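2-aminomuconic 6-semialdehyde dehydrogenase (Pseudomonas sp., PDB 7BZV) probably oxidises 2-aminomuconic 6-semialdehyde to 2-aminomuconate with NAD+, in the meta-cleavage breakdown of 2-aminophenol, and must assemble as a tetramer to bind its cofactor. Local coordinates at residues B[145-150]-B[224-229]; B[37-42]-B[215-220]; B[165-170]-B[473-478]; B[173-178]-B[202-207]. All coordinates share one frame; numbering follows the deposited sequence.

How the contacts relate
Two contacts are pairings within one beta-sheet, the Rossmann-like sheet that in aldehyde dehydrogenases belongs to the NAD-binding domain; the other two pack helices on it. Contacts 1 and 4, centres about 9 Å apart, flank the central pair 134-150/173-177, which links them through bonds such as Val149 N to Val175 O. Contact 3 packs on the face that carries Val147 and Thr228, with Tyr475 OH 3.0 Å from Thr228 OG1 and Ala167 on Val174. Contact 2 covers the other face, where Ile218 meets Gly148 and Val175; its nearest atoms to contact 3 are about 11 Å away. A sulfate, probably from the crystallisation liquor, sits at the Ser225 end of contact 1.

Contact 1 (B[145-150]-B[224-229]); sequences GVVGVI and ISAITF. With SO4 (sulfate ion), chain H.
Gly148 is held by both its N-H and its C=O: its N donates to Ala226 O at 2.9 Å, and its O receives Thr228 N, also at 2.9 Å, in an almost straight bond (177°). Ile150 N continues the pattern to Thr228 O. Ser225 bonds Val146 twice, giving its own N-H to Val146 O at 2.7 Å while its OG takes the N-H of Val146 at 2.9 Å. With OG beside the backbone N (chi1 -52°), both groups face the same residue. Ala226 N, by contrast, is buried here without a partner. Ser225 OG also donates to sulfate O1 at 3.3 Å, an ion probably left by the crystallisation liquor. The adjoining Gly145 suits its place, since its backbone angles and the nearness of OG would leave a side chain no room.

These are parallel neighbours, strands 134-150 and 226-230, in the Rossmann-like sheet of the aldehyde dehydrogenase fold; their segments 146-150 and 226-229 run 20° apart.

Apolar contacts are made on both faces. Thr228 CG2, lodged between its backbone N and carbonyl carbon, lies beside Val149 CG2 at 3.8 Å, while Thr228 OG1 turns to Lys163 and Tyr475. On the opposite face Ile150 CG2 meets the edge of the Phe229 ring at CD1, 3.6 Å away. Helix 233-244 covers Ile227 and Phe229 there, and the bare Gly148 leaves Ile224 CG1 room to approach its N at 3.8 Å.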
loop_
_atom_site.group_PDB
_atom_site.type_symbol
_atom_site.label_atom_id
_atom_site.label_comp_id
_atom_site.label_asym_id
_atom_site.label_seq_id
_atom_site.Cartn_x
_atom_site.Cartn_y
_atom_site.Cartn_z
ATOM N N GLY B 145 21.868 10.135 -8.016
ATOM C CA GLY B 145 22.939 10.848 -8.685
ATOM C C GLY B 145 23.277 10.117 -9.961
ATOM O O GLY B 145 22.481 10.071 -10.899
ATOM N N VAL B 146 24.485 9.583 -10.016
ATOM C CA VAL B 146 25.003 8.841 -11.149
ATOM C C VAL B 146 25.128 7.414 -10.650
ATOM O O VAL B 146 25.825 7.165 -9.656
ATOM C CB VAL B 146 26.356 9.390 -11.629
ATOM C CG1 VAL B 146 26.858 8.613 -12.818
ATOM C CG2 VAL B 146 26.256 10.923 -11.947
ATOM N N VAL B 147 24.403 6.499 -11.284
ATOM C CA VAL B 147 24.387 5.084 -10.930
ATOM C C VAL B 147 25.344 4.331 -11.843
ATOM O O VAL B 147 25.252 4.426 -13.074
ATOM C CB VAL B 147 22.958 4.530 -11.041
ATOM C CG1 VAL B 147 22.945 3.009 -10.886
ATOM C CG2 VAL B 147 22.072 5.202 -10.019
ATOM N N GLY B 148 26.277 3.585 -11.253
ATOM C CA GLY B 148 27.154 2.724 -12.028
ATOM C C GLY B 148 26.516 1.356 -12.255
ATOM O O GLY B 148 26.042 0.724 -11.311
ATOM N N VAL B 149 26.477 0.930 -13.518
ATOM C CA VAL B 149 25.809 -0.314 -13.930
ATOM C C VAL B 149 26.857 -1.231 -14.552
ATOM O O VAL B 149 27.398 -0.940 -15.621
ATOM C CB VAL B 149 24.656 -0.067 -14.920
ATOM C CG1 VAL B 149 24.029 -1.395 -15.327
ATOM C CG2 VAL B 149 23.593 0.876 -14.346
ATOM N N ILE B 150 27.119 -2.347 -13.902
ATOM C CA ILE B 150 28.058 -3.336 -14.395
ATOM C C ILE B 150 27.232 -4.571 -14.716
ATOM O O ILE B 150 26.615 -5.160 -13.818
ATOM C CB ILE B 150 29.166 -3.628 -13.372
ATOM C CG1 ILE B 150 29.940 -2.325 -13.102
ATOM C CG2 ILE B 150 30.076 -4.725 -13.893
ATOM C CD1 ILE B 150 30.819 -2.379 -11.890
ATOM N N ILE B 224 30.510 8.318 -7.787
ATOM C CA ILE B 224 29.410 7.421 -8.105
ATOM C C ILE B 224 28.413 7.428 -6.948
ATOM O O ILE B 224 28.786 7.520 -5.773
ATOM C CB ILE B 224 29.962 6.016 -8.382
ATOM C CG1 ILE B 224 29.154 5.320 -9.489
ATOM C CG2 ILE B 224 29.967 5.216 -7.106
ATOM C CD1 ILE B 224 29.309 5.951 -10.863
ATOM N N SER B 225 27.131 7.346 -7.266
ATOM C CA SER B 225 26.097 7.504 -6.242
ATOM C C SER B 225 25.535 6.170 -5.780
ATOM O O SER B 225 24.934 6.086 -4.695
ATOM C CB SER B 225 24.969 8.400 -6.764
ATOM O OG SER B 225 25.470 9.631 -7.281
ATOM N N ALA B 226 25.725 5.134 -6.577
ATOM C CA ALA B 226 25.254 3.800 -6.251
ATOM C C ALA B 226 25.874 2.881 -7.278
ATOM O O ALA B 226 26.296 3.325 -8.355
ATOM C CB ALA B 226 23.723 3.708 -6.267
ATOM N N ILE B 227 25.976 1.606 -6.921
ATOM C CA ILE B 227 26.560 0.607 -7.810
ATOM C C ILE B 227 25.614 -0.570 -7.846
ATOM O O ILE B 227 25.260 -1.116 -6.795
ATOM C CB ILE B 227 27.957 0.123 -7.385
ATOM C CG1 ILE B 227 28.932 1.280 -7.202
ATOM C CG2 ILE B 227 28.512 -0.841 -8.436
ATOM C CD1 ILE B 227 30.062 0.956 -6.223
ATOM N N THR B 228 25.194 -0.943 -9.043
ATOM C CA THR B 228 24.360 -2.108 -9.252
ATOM C C THR B 228 25.183 -3.113 -10.041
ATOM O O THR B 228 25.866 -2.745 -11.003
ATOM C CB THR B 228 23.060 -1.748 -9.990
ATOM O OG1 THR B 228 22.095 -2.799 -9.781
ATOM C CG2 THR B 228 23.335 -1.524 -11.476
ATOM N N PHE B 229 25.118 -4.381 -9.644
ATOM C CA PHE B 229 25.983 -5.390 -10.247
ATOM C C PHE B 229 25.281 -6.740 -10.230
ATOM O O PHE B 229 24.686 -7.125 -9.217
ATOM C CB PHE B 229 27.330 -5.491 -9.514
ATOM C CG PHE B 229 28.150 -6.700 -9.905
ATOM C CD1 PHE B 229 28.907 -6.694 -11.062
ATOM C CD2 PHE B 229 28.154 -7.846 -9.115
ATOM C CE1 PHE B 229 29.649 -7.801 -11.422
ATOM C CE2 PHE B 229 28.905 -8.954 -9.468
ATOM C CZ PHE B 229 29.649 -8.936 -10.621
HETATM S S SO4 H . 27.215 11.100 -3.799
HETATM O O1 SO4 H . 26.565 11.689 -4.966
HETATM O O2 SO4 H . 26.767 9.729 -3.615
HETATM O O3 SO4 H . 26.880 11.864 -2.603
HETATM O O4 SO4 H . 28.660 11.121 -4.008
#

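Contact 2 (B[37-42]-B[215-220]); sequences ADRDLV and GEFISQ
Phe217 lays one face of its ring over the base of the Arg39 side chain, with Arg39 CB 4.0 Å from the ring centroid and only 10° off the ring normal, a clear CH-pi contact. It joins the first turn of helix 39-52 to helix 214-220, two helices on one face of the Rossmann-like sheet of the aldehyde dehydrogenase fold. The ring suits this place because it is broad enough to cover the helix start as well: Phe217 CE2 comes 3.2 Å from Arg39 N.

The arginine then crosses the phenylalanine at about a right angle. A bend at chi3 (-117°) brings the guanidinium round so that Phe217 CE1 stands over the centre of one of its faces. The two planes are 48° apart, which is a tilted approach and no parallel stack. At the guanidinium edge NH2 gives a weak hydrogen bond to Gln220 OE1 at 3.0 Å, with the amide nearly coplanar. The same NH2 makes a salt bridge to Glu216 OE2 at 3.6 Å, while Glu216 OE1 takes the backbone N-H of Asn212. A long cationic chain suits this solvent-facing edge of the contact, its CB over the ring and its charge reaching Glu216 and Gln220, one turn apart.

Deeper in, branched aliphatics take over. Val42 CG1 touches both Phe217 CB and Ile218 CG1, 3.9 Å from the latter, and Val206 backs both Val42 and Ile218. Asp38 occupies the N-cap of helix 39-52, where its OD1 accepts the hydrogen of Leu41 N at 2.8 Å.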
loop_
_atom_site.group_PDB
_atom_site.type_symbol
_atom_site.label_atom_id
_atom_site.label_comp_id
_atom_site.label_asym_id
_atom_site.label_seq_id
_atom_site.Cartn_x
_atom_site.Cartn_y
_atom_site.Cartn_z
ATOM N N ALA B 37 37.718 1.966 -22.420
ATOM C CA ALA B 37 37.702 3.254 -21.743
ATOM C C ALA B 37 38.715 3.251 -20.609
ATOM O O ALA B 37 38.747 2.309 -19.806
ATOM C CB ALA B 37 36.308 3.553 -21.192
ATOM N N ASP B 38 39.525 4.311 -20.532
ATOM C CA ASP B 38 40.515 4.438 -19.469
ATOM C C ASP B 38 39.888 5.083 -18.236
ATOM O O ASP B 38 38.726 5.497 -18.242
ATOM C CB ASP B 38 41.722 5.261 -19.934
ATOM C CG ASP B 38 41.320 6.541 -20.630
ATOM O OD1 ASP B 38 40.462 7.270 -20.084
ATOM O OD2 ASP B 38 41.869 6.823 -21.722
ATOM N N ARG B 39 40.673 5.163 -17.159
ATOM C CA ARG B 39 40.188 5.811 -15.944
ATOM C C ARG B 39 39.670 7.211 -16.234
ATOM O O ARG B 39 38.686 7.653 -15.621
ATOM C CB ARG B 39 41.305 5.867 -14.896
ATOM C CG ARG B 39 40.818 6.149 -13.483
ATOM C CD ARG B 39 41.899 5.889 -12.444
ATOM N NE ARG B 39 41.512 4.820 -11.533
ATOM C CZ ARG B 39 42.162 3.671 -11.416
ATOM N NH1 ARG B 39 43.257 3.451 -12.144
ATOM N NH2 ARG B 39 41.726 2.740 -10.565
ATOM N N ASP B 40 40.308 7.910 -17.177
ATOM C CA ASP B 40 39.966 9.299 -17.466
ATOM C C ASP B 40 38.564 9.415 -18.041
ATOM O O ASP B 40 37.800 10.317 -17.674
ATOM C CB ASP B 40 40.963 9.899 -18.464
ATOM C CG ASP B 40 42.233 10.384 -17.813
ATOM O OD1 ASP B 40 42.304 10.402 -16.568
ATOM O OD2 ASP B 40 43.165 10.753 -18.562
ATOM N N LEU B 41 38.232 8.537 -18.989
ATOM C CA LEU B 41 36.941 8.630 -19.654
ATOM C C LEU B 41 35.816 8.277 -18.690
ATOM O O LEU B 41 34.752 8.905 -18.705
ATOM C CB LEU B 41 36.925 7.721 -20.881
ATOM C CG LEU B 41 35.735 7.972 -21.818
ATOM C CD1 LEU B 41 35.578 9.433 -22.179
ATOM C CD2 LEU B 41 35.841 7.128 -23.092
ATOM N N VAL B 42 36.042 7.284 -17.833
ATOM C CA VAL B 42 35.055 6.959 -16.813
ATOM C C VAL B 42 34.828 8.164 -15.910
ATOM O O VAL B 42 33.689 8.518 -15.582
ATOM C CB VAL B 42 35.496 5.726 -16.011
ATOM C CG1 VAL B 42 34.616 5.561 -14.773
ATOM C CG2 VAL B 42 35.442 4.485 -16.898
ATOM N N GLY B 215 35.172 -1.404 -15.233
ATOM C CA GLY B 215 34.354 -1.842 -14.109
ATOM C C GLY B 215 34.923 -1.433 -12.759
ATOM O O GLY B 215 34.203 -0.928 -11.888
ATOM N N GLU B 216 36.214 -1.697 -12.545
ATOM C CA GLU B 216 36.870 -1.268 -11.313
ATOM C C GLU B 216 36.825 0.247 -11.177
ATOM O O GLU B 216 36.587 0.777 -10.079
ATOM C CB GLU B 216 38.315 -1.777 -11.306
ATOM C CG GLU B 216 39.191 -1.307 -10.155
ATOM C CD GLU B 216 40.659 -1.717 -10.339
ATOM O OE1 GLU B 216 40.941 -2.936 -10.333
ATOM O OE2 GLU B 216 41.523 -0.825 -10.506
ATOM N N PHE B 217 37.047 0.964 -12.286
ATOM C CA PHE B 217 37.009 2.423 -12.243
ATOM C C PHE B 217 35.660 2.911 -11.750
ATOM O O PHE B 217 35.587 3.764 -10.857
ATOM C CB PHE B 217 37.299 3.020 -13.615
ATOM C CG PHE B 217 38.597 2.583 -14.197
ATOM C CD1 PHE B 217 39.593 2.058 -13.387
ATOM C CD2 PHE B 217 38.823 2.675 -15.556
ATOM C CE1 PHE B 217 40.796 1.624 -13.925
ATOM C CE2 PHE B 217 40.036 2.259 -16.098
ATOM C CZ PHE B 217 41.017 1.723 -15.283
ATOM N N ILE B 218 34.573 2.370 -12.312
ATOM C CA ILE B 218 33.255 2.815 -11.885
ATOM C C ILE B 218 33.081 2.551 -10.400
ATOM O O ILE B 218 32.674 3.435 -9.641
ATOM C CB ILE B 218 32.150 2.124 -12.702
ATOM C CG1 ILE B 218 32.128 2.594 -14.153
ATOM C CG2 ILE B 218 30.817 2.382 -12.047
ATOM C CD1 ILE B 218 31.214 1.724 -15.035
ATOM N N SER B 219 33.402 1.324 -9.963
ATOM C CA SER B 219 33.125 0.923 -8.584
ATOM C C SER B 219 33.925 1.732 -7.565
ATOM O O SER B 219 33.465 1.894 -6.423
ATOM C CB SER B 219 33.414 -0.574 -8.393
ATOM O OG SER B 219 34.789 -0.864 -8.531
ATOM N N GLN B 220 35.094 2.251 -7.951
ATOM C CA GLN B 220 35.980 3.005 -7.064
ATOM C C GLN B 220 35.760 4.516 -7.100
ATOM O O GLN B 220 36.311 5.237 -6.255
ATOM C CB GLN B 220 37.440 2.722 -7.441
ATOM C CG GLN B 220 37.955 1.354 -7.012
ATOM C CD GLN B 220 39.355 1.061 -7.543
ATOM O OE1 GLN B 220 39.928 1.859 -8.291
ATOM N NE2 GLN B 220 39.912 -0.087 -7.151
#

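Contact 3 (B[165-170]-B[473-478]); sequences APALAC and NFYSEL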
loop_
_atom_site.group_PDB
_atom_site.type_symbol
_atom_site.label_atom_id
_atom_site.label_comp_id
_atom_site.label_asym_id
_atom_site.label_seq_id
_atom_site.Cartn_x
_atom_site.Cartn_y
_atom_site.Cartn_z
ATOM N N ALA B 165 16.446 0.817 -16.626
ATOM C CA ALA B 165 15.090 1.359 -16.684
ATOM C C ALA B 165 14.672 1.975 -15.358
ATOM O O ALA B 165 14.225 3.136 -15.352
ATOM C CB ALA B 165 14.109 0.269 -17.112
ATOM N N PRO B 166 14.774 1.290 -14.216
ATOM C CA PRO B 166 14.433 1.965 -12.957
ATOM C C PRO B 166 15.398 3.098 -12.615
ATOM O O PRO B 166 14.973 4.080 -11.989
ATOM C CB PRO B 166 14.466 0.834 -11.913
ATOM C CG PRO B 166 15.448 -0.184 -12.501
ATOM C CD PRO B 166 15.296 -0.074 -14.009
ATOM N N ALA B 167 16.681 2.971 -12.947
ATOM C CA ALA B 167 17.618 4.054 -12.619
ATOM C C ALA B 167 17.205 5.353 -13.306
ATOM O O ALA B 167 17.151 6.417 -12.671
ATOM C CB ALA B 167 19.038 3.656 -13.009
ATOM N N LEU B 168 16.844 5.268 -14.592
ATOM C CA LEU B 168 16.366 6.444 -15.321
ATOM C C LEU B 168 14.977 6.866 -14.842
ATOM O O LEU B 168 14.653 8.054 -14.814
ATOM C CB LEU B 168 16.319 6.165 -16.825
ATOM C CG LEU B 168 17.626 5.885 -17.574
ATOM C CD1 LEU B 168 17.453 5.711 -19.064
ATOM C CD2 LEU B 168 18.604 7.037 -17.287
ATOM N N ALA B 169 14.121 5.904 -14.487
ATOM C CA ALA B 169 12.809 6.262 -13.938
ATOM C C ALA B 169 12.937 7.196 -12.741
ATOM O O ALA B 169 12.099 8.088 -12.540
ATOM C CB ALA B 169 12.068 4.989 -13.512
ATOM N N CYS B 170 13.930 6.938 -11.895
ATOM C CA CYS B 170 14.195 7.692 -10.670
ATOM C C CYS B 170 14.985 8.970 -10.936
ATOM O O CYS B 170 15.304 9.713 -9.993
ATOM C CB CYS B 170 14.939 6.796 -9.696
ATOM S SG CYS B 170 13.881 5.525 -9.002
ATOM N N ASN B 473 12.714 2.388 -4.928
ATOM C CA ASN B 473 13.276 2.870 -3.679
ATOM C C ASN B 473 14.770 2.650 -3.636
ATOM O O ASN B 473 15.484 3.401 -2.965
ATOM C CB ASN B 473 12.577 2.218 -2.491
ATOM C CG ASN B 473 11.175 2.781 -2.287
ATOM O OD1 ASN B 473 10.809 3.808 -2.870
ATOM N ND2 ASN B 473 10.395 2.131 -1.442
ATOM N N PHE B 474 15.289 1.652 -4.347
ATOM C CA PHE B 474 16.731 1.533 -4.279
ATOM C C PHE B 474 17.432 2.649 -5.049
ATOM O O PHE B 474 18.454 3.154 -4.588
ATOM C CB PHE B 474 17.256 0.226 -4.822
ATOM C CG PHE B 474 18.776 0.209 -4.912
ATOM C CD1 PHE B 474 19.558 0.056 -3.759
ATOM C CD2 PHE B 474 19.427 0.381 -6.128
ATOM C CE1 PHE B 474 20.955 0.043 -3.840
ATOM C CE2 PHE B 474 20.825 0.383 -6.214
ATOM C CZ PHE B 474 21.591 0.207 -5.078
ATOM N N TYR B 475 16.976 2.948 -6.272
ATOM C CA TYR B 475 17.618 3.932 -7.148
ATOM C C TYR B 475 17.223 5.380 -6.837
ATOM O O TYR B 475 17.467 6.291 -7.651
ATOM C CB TYR B 475 17.264 3.576 -8.585
ATOM C CG TYR B 475 17.857 2.252 -9.038
ATOM C CD1 TYR B 475 19.196 2.158 -9.352
ATOM C CD2 TYR B 475 17.086 1.125 -9.164
ATOM C CE1 TYR B 475 19.756 1.008 -9.778
ATOM C CE2 TYR B 475 17.646 -0.062 -9.595
ATOM C CZ TYR B 475 18.962 -0.104 -9.886
ATOM O OH TYR B 475 19.525 -1.262 -10.302
ATOM N N SER B 476 16.536 5.593 -5.721
ATOM C CA SER B 476 16.065 6.885 -5.269
ATOM C C SER B 476 16.726 7.203 -3.928
ATOM O O SER B 476 16.977 6.310 -3.111
ATOM C CB SER B 476 14.562 6.891 -5.055
ATOM O OG SER B 476 13.833 7.043 -6.262
ATOM N N GLU B 477 16.958 8.485 -3.691
ATOM C CA GLU B 477 17.192 9.001 -2.347
ATOM C C GLU B 477 15.849 9.384 -1.728
ATOM O O GLU B 477 15.127 10.210 -2.294
ATOM C CB GLU B 477 18.112 10.223 -2.387
ATOM C CG GLU B 477 18.752 10.523 -1.058
ATOM C CD GLU B 477 19.827 9.521 -0.730
ATOM O OE1 GLU B 477 19.639 8.750 0.231
ATOM O OE2 GLU B 477 20.855 9.486 -1.439
ATOM N N LEU B 478 15.517 8.825 -0.565
ATOM C CA LEU B 478 14.249 9.169 0.088
ATOM C C LEU B 478 14.500 10.249 1.139
ATOM O O LEU B 478 15.372 10.088 1.993
ATOM C CB LEU B 478 13.598 7.959 0.748
ATOM C CG LEU B 478 12.610 7.221 -0.167
ATOM C CD1 LEU B 478 13.202 6.852 -1.510
ATOM C CD2 LEU B 478 12.098 5.977 0.557
HETATM O O HOH W 1 13.615 9.988 -7.973
#
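This is a buried, mainly apolar contact between the end of helix 156-169 and the turn that leads from helix 468-474 into strand 476-485. Tyr475 carries most of it. With CG beside the backbone N (chi1 -66°), its ring swings onto the helix, where one face meets the backbone at Ala167 N, offset toward the rim; Phe474 CD2 lies over the opposite face. Pro166 runs alongside the ring, its CG 3.6 Å from Tyr475 CE2, and Ala167 CB touches Tyr475 CD1 at 4.0 Å. Small, compact residues suit this stretch of helix because they let a flat ring come close to the main chain.

In the Rossmann-like fold helix 156-169 is the crossover between parallel strands 134-150 and 173-177, and Tyr475 lies between that helix and the sheet, touching Val147; Tyr475 OH reaches Glu466 as well as Thr228. With an alanine at Tyr475, Pro166 and Ala167 would probably face a gap, and Thr228 and Glu466 would lose their shared hydroxyl partner.

At the helix end, Cys170 CB packs against Tyr475 O at 3.3 Å, and that oxygen accepts from Asn172 ND2. Cys170 SG lies 3.9 Å from Tyr475 CB and 3.1 Å from Ser476 OG. A water donates to Cys170 O at 2.6 Å and weakly to Ser476 OG, whose stronger partner is Leu472 O. Just beyond, Glu477 makes a salt bridge to Arg465 of a second subunit.

Contact 4 (B[173-178]-B[202-207]); sequences AVVVKP and VFNLVH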
loop_
_atom_site.group_PDB
_atom_site.type_symbol
_atom_site.label_atom_id
_atom_site.label_comp_id
_atom_site.label_asym_id
_atom_site.label_seq_id
_atom_site.Cartn_x
_atom_site.Cartn_y
_atom_site.Cartn_z
ATOM N N ALA B 173 21.314 9.764 -13.771
ATOM C CA ALA B 173 22.132 9.467 -14.940
ATOM C C ALA B 173 22.801 8.124 -14.707
ATOM O O ALA B 173 22.945 7.692 -13.563
ATOM C CB ALA B 173 23.210 10.532 -15.174
ATOM N N VAL B 174 23.229 7.458 -15.783
ATOM C CA VAL B 174 23.881 6.168 -15.611
ATOM C C VAL B 174 25.222 6.139 -16.330
ATOM O O VAL B 174 25.430 6.815 -17.341
ATOM C CB VAL B 174 23.010 4.953 -16.069
ATOM C CG1 VAL B 174 21.759 4.900 -15.265
ATOM C CG2 VAL B 174 22.701 4.993 -17.548
ATOM N N VAL B 175 26.149 5.383 -15.749
ATOM C CA VAL B 175 27.394 4.979 -16.400
ATOM C C VAL B 175 27.400 3.465 -16.437
ATOM O O VAL B 175 27.425 2.817 -15.383
ATOM C CB VAL B 175 28.637 5.510 -15.676
ATOM C CG1 VAL B 175 29.884 5.065 -16.408
ATOM C CG2 VAL B 175 28.591 7.023 -15.619
ATOM N N VAL B 176 27.398 2.912 -17.646
ATOM C CA VAL B 176 27.073 1.512 -17.906
ATOM C C VAL B 176 28.295 0.859 -18.513
ATOM O O VAL B 176 28.866 1.393 -19.473
ATOM C CB VAL B 176 25.878 1.407 -18.873
ATOM C CG1 VAL B 176 25.932 0.150 -19.655
ATOM C CG2 VAL B 176 24.582 1.588 -18.106
ATOM N N LYS B 177 28.698 -0.283 -17.965
ATOM C CA LYS B 177 29.784 -1.062 -18.570
ATOM C C LYS B 177 29.294 -2.461 -18.893
ATOM O O LYS B 177 29.131 -3.280 -17.964
ATOM C CB LYS B 177 31.003 -1.158 -17.660
ATOM C CG LYS B 177 32.230 -1.800 -18.398
ATOM C CD LYS B 177 32.933 -2.866 -17.535
ATOM C CE LYS B 177 32.842 -4.296 -18.090
ATOM N NZ LYS B 177 33.542 -5.275 -17.207
ATOM N N PRO B 178 29.037 -2.793 -20.149
ATOM C CA PRO B 178 28.593 -4.154 -20.478
ATOM C C PRO B 178 29.779 -5.106 -20.422
ATOM O O PRO B 178 30.941 -4.693 -20.451
ATOM C CB PRO B 178 28.068 -4.026 -21.908
ATOM C CG PRO B 178 29.017 -2.902 -22.515
ATOM C CD PRO B 178 29.228 -1.950 -21.355
ATOM N N VAL B 202 23.042 11.799 -19.676
ATOM C CA VAL B 202 22.088 10.964 -18.941
ATOM C C VAL B 202 22.457 9.493 -19.071
ATOM O O VAL B 202 22.455 8.751 -18.083
ATOM C CB VAL B 202 20.648 11.209 -19.414
ATOM C CG1 VAL B 202 19.678 10.194 -18.728
ATOM C CG2 VAL B 202 20.270 12.631 -19.128
ATOM N N PHE B 203 22.750 9.038 -20.288
ATOM C CA PHE B 203 23.133 7.647 -20.532
ATOM C C PHE B 203 24.548 7.604 -21.094
ATOM O O PHE B 203 24.780 8.041 -22.227
ATOM C CB PHE B 203 22.161 6.955 -21.498
ATOM C CG PHE B 203 22.470 5.494 -21.726
ATOM C CD1 PHE B 203 23.388 5.099 -22.696
ATOM C CD2 PHE B 203 21.840 4.506 -20.972
ATOM C CE1 PHE B 203 23.657 3.779 -22.900
ATOM C CE2 PHE B 203 22.113 3.177 -21.175
ATOM C CZ PHE B 203 23.022 2.801 -22.122
ATOM N N ASN B 204 25.478 7.040 -20.331
ATOM C CA ASN B 204 26.875 6.945 -20.733
ATOM C C ASN B 204 27.319 5.492 -20.762
ATOM O O ASN B 204 26.959 4.699 -19.883
ATOM C CB ASN B 204 27.763 7.716 -19.774
ATOM C CG ASN B 204 27.409 9.171 -19.699
ATOM O OD1 ASN B 204 27.681 9.944 -20.619
ATOM N ND2 ASN B 204 26.767 9.557 -18.601
ATOM N N LEU B 205 28.092 5.147 -21.785
ATOM C CA LEU B 205 28.521 3.777 -22.034
ATOM C C LEU B 205 30.040 3.760 -22.087
ATOM O O LEU B 205 30.639 4.445 -22.928
ATOM C CB LEU B 205 27.942 3.240 -23.347
ATOM C CG LEU B 205 28.452 1.890 -23.898
ATOM C CD1 LEU B 205 28.020 0.770 -23.037
ATOM C CD2 LEU B 205 27.939 1.721 -25.298
ATOM N N VAL B 206 30.653 2.994 -21.186
ATOM C CA VAL B 206 32.094 2.760 -21.190
ATOM C C VAL B 206 32.348 1.270 -21.334
ATOM O O VAL B 206 31.771 0.466 -20.596
ATOM C CB VAL B 206 32.763 3.286 -19.911
ATOM C CG1 VAL B 206 32.801 4.817 -19.950
ATOM C CG2 VAL B 206 32.052 2.794 -18.672
ATOM N N HIS B 207 33.259 0.907 -22.231
ATOM C CA HIS B 207 33.595 -0.490 -22.452
ATOM C C HIS B 207 34.872 -0.907 -21.715
ATOM O O HIS B 207 35.754 -0.093 -21.409
ATOM C CB HIS B 207 33.770 -0.765 -23.939
ATOM C CG HIS B 207 32.487 -0.812 -24.700
ATOM N ND1 HIS B 207 31.539 -1.792 -24.497
ATOM C CD2 HIS B 207 31.990 -0.002 -25.666
ATOM C CE1 HIS B 207 30.517 -1.589 -25.311
ATOM N NE2 HIS B 207 30.766 -0.509 -26.030
HETATM O O HOH W 2 32.654 -3.687 -22.642
#
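Val202 comes first, accepting Val174 N on its O at 2.7 Å and beginning a parallel pairing of strands 203-205 and 173-177. With helix 184-196 between them, the two strands form a beta-alpha-beta unit of the Rossmann-like domain. Phe203 lies toward that helix, its ring CD2 3.6 Å from Val174 CG2, and packs on Ala190 and Met193; a large apolar ring suits the layer between sheet and helix.

Asn204 turns to the other face. Its N donates to Val174 O, which also takes a weak bond from ND2 at 3.3 Å, while Asn204 O receives Val176 N. OD1 takes Asp10 N and ND2 reaches Gly201 O, satisfying this buried amide.

Leu205 returns to the helix side, its CG anti to the backbone N (chi1 171°), which lets CD1 touch Val176 CG1 and press tightly on Pro178 CD at 3.4 Å. Val206 N bonds to Val176 O at 2.9 Å, and its CG2 meets Val175 CG1 on the face covered by Ile218.

His207 ends the segment, its side chain crossing that of Pro178 at about a right angle with ND1 3.4 Å from Pro178 CG, and NE2 held by Thr187. Replacing Pro178 by a glycine would probably leave Leu205 CD1 and the imidazole without their packing surface and the chain freer to turn. A water, 2.9 Å from His207 ND1 at the ring edge, donates to Pro178 O at 3.0 Å.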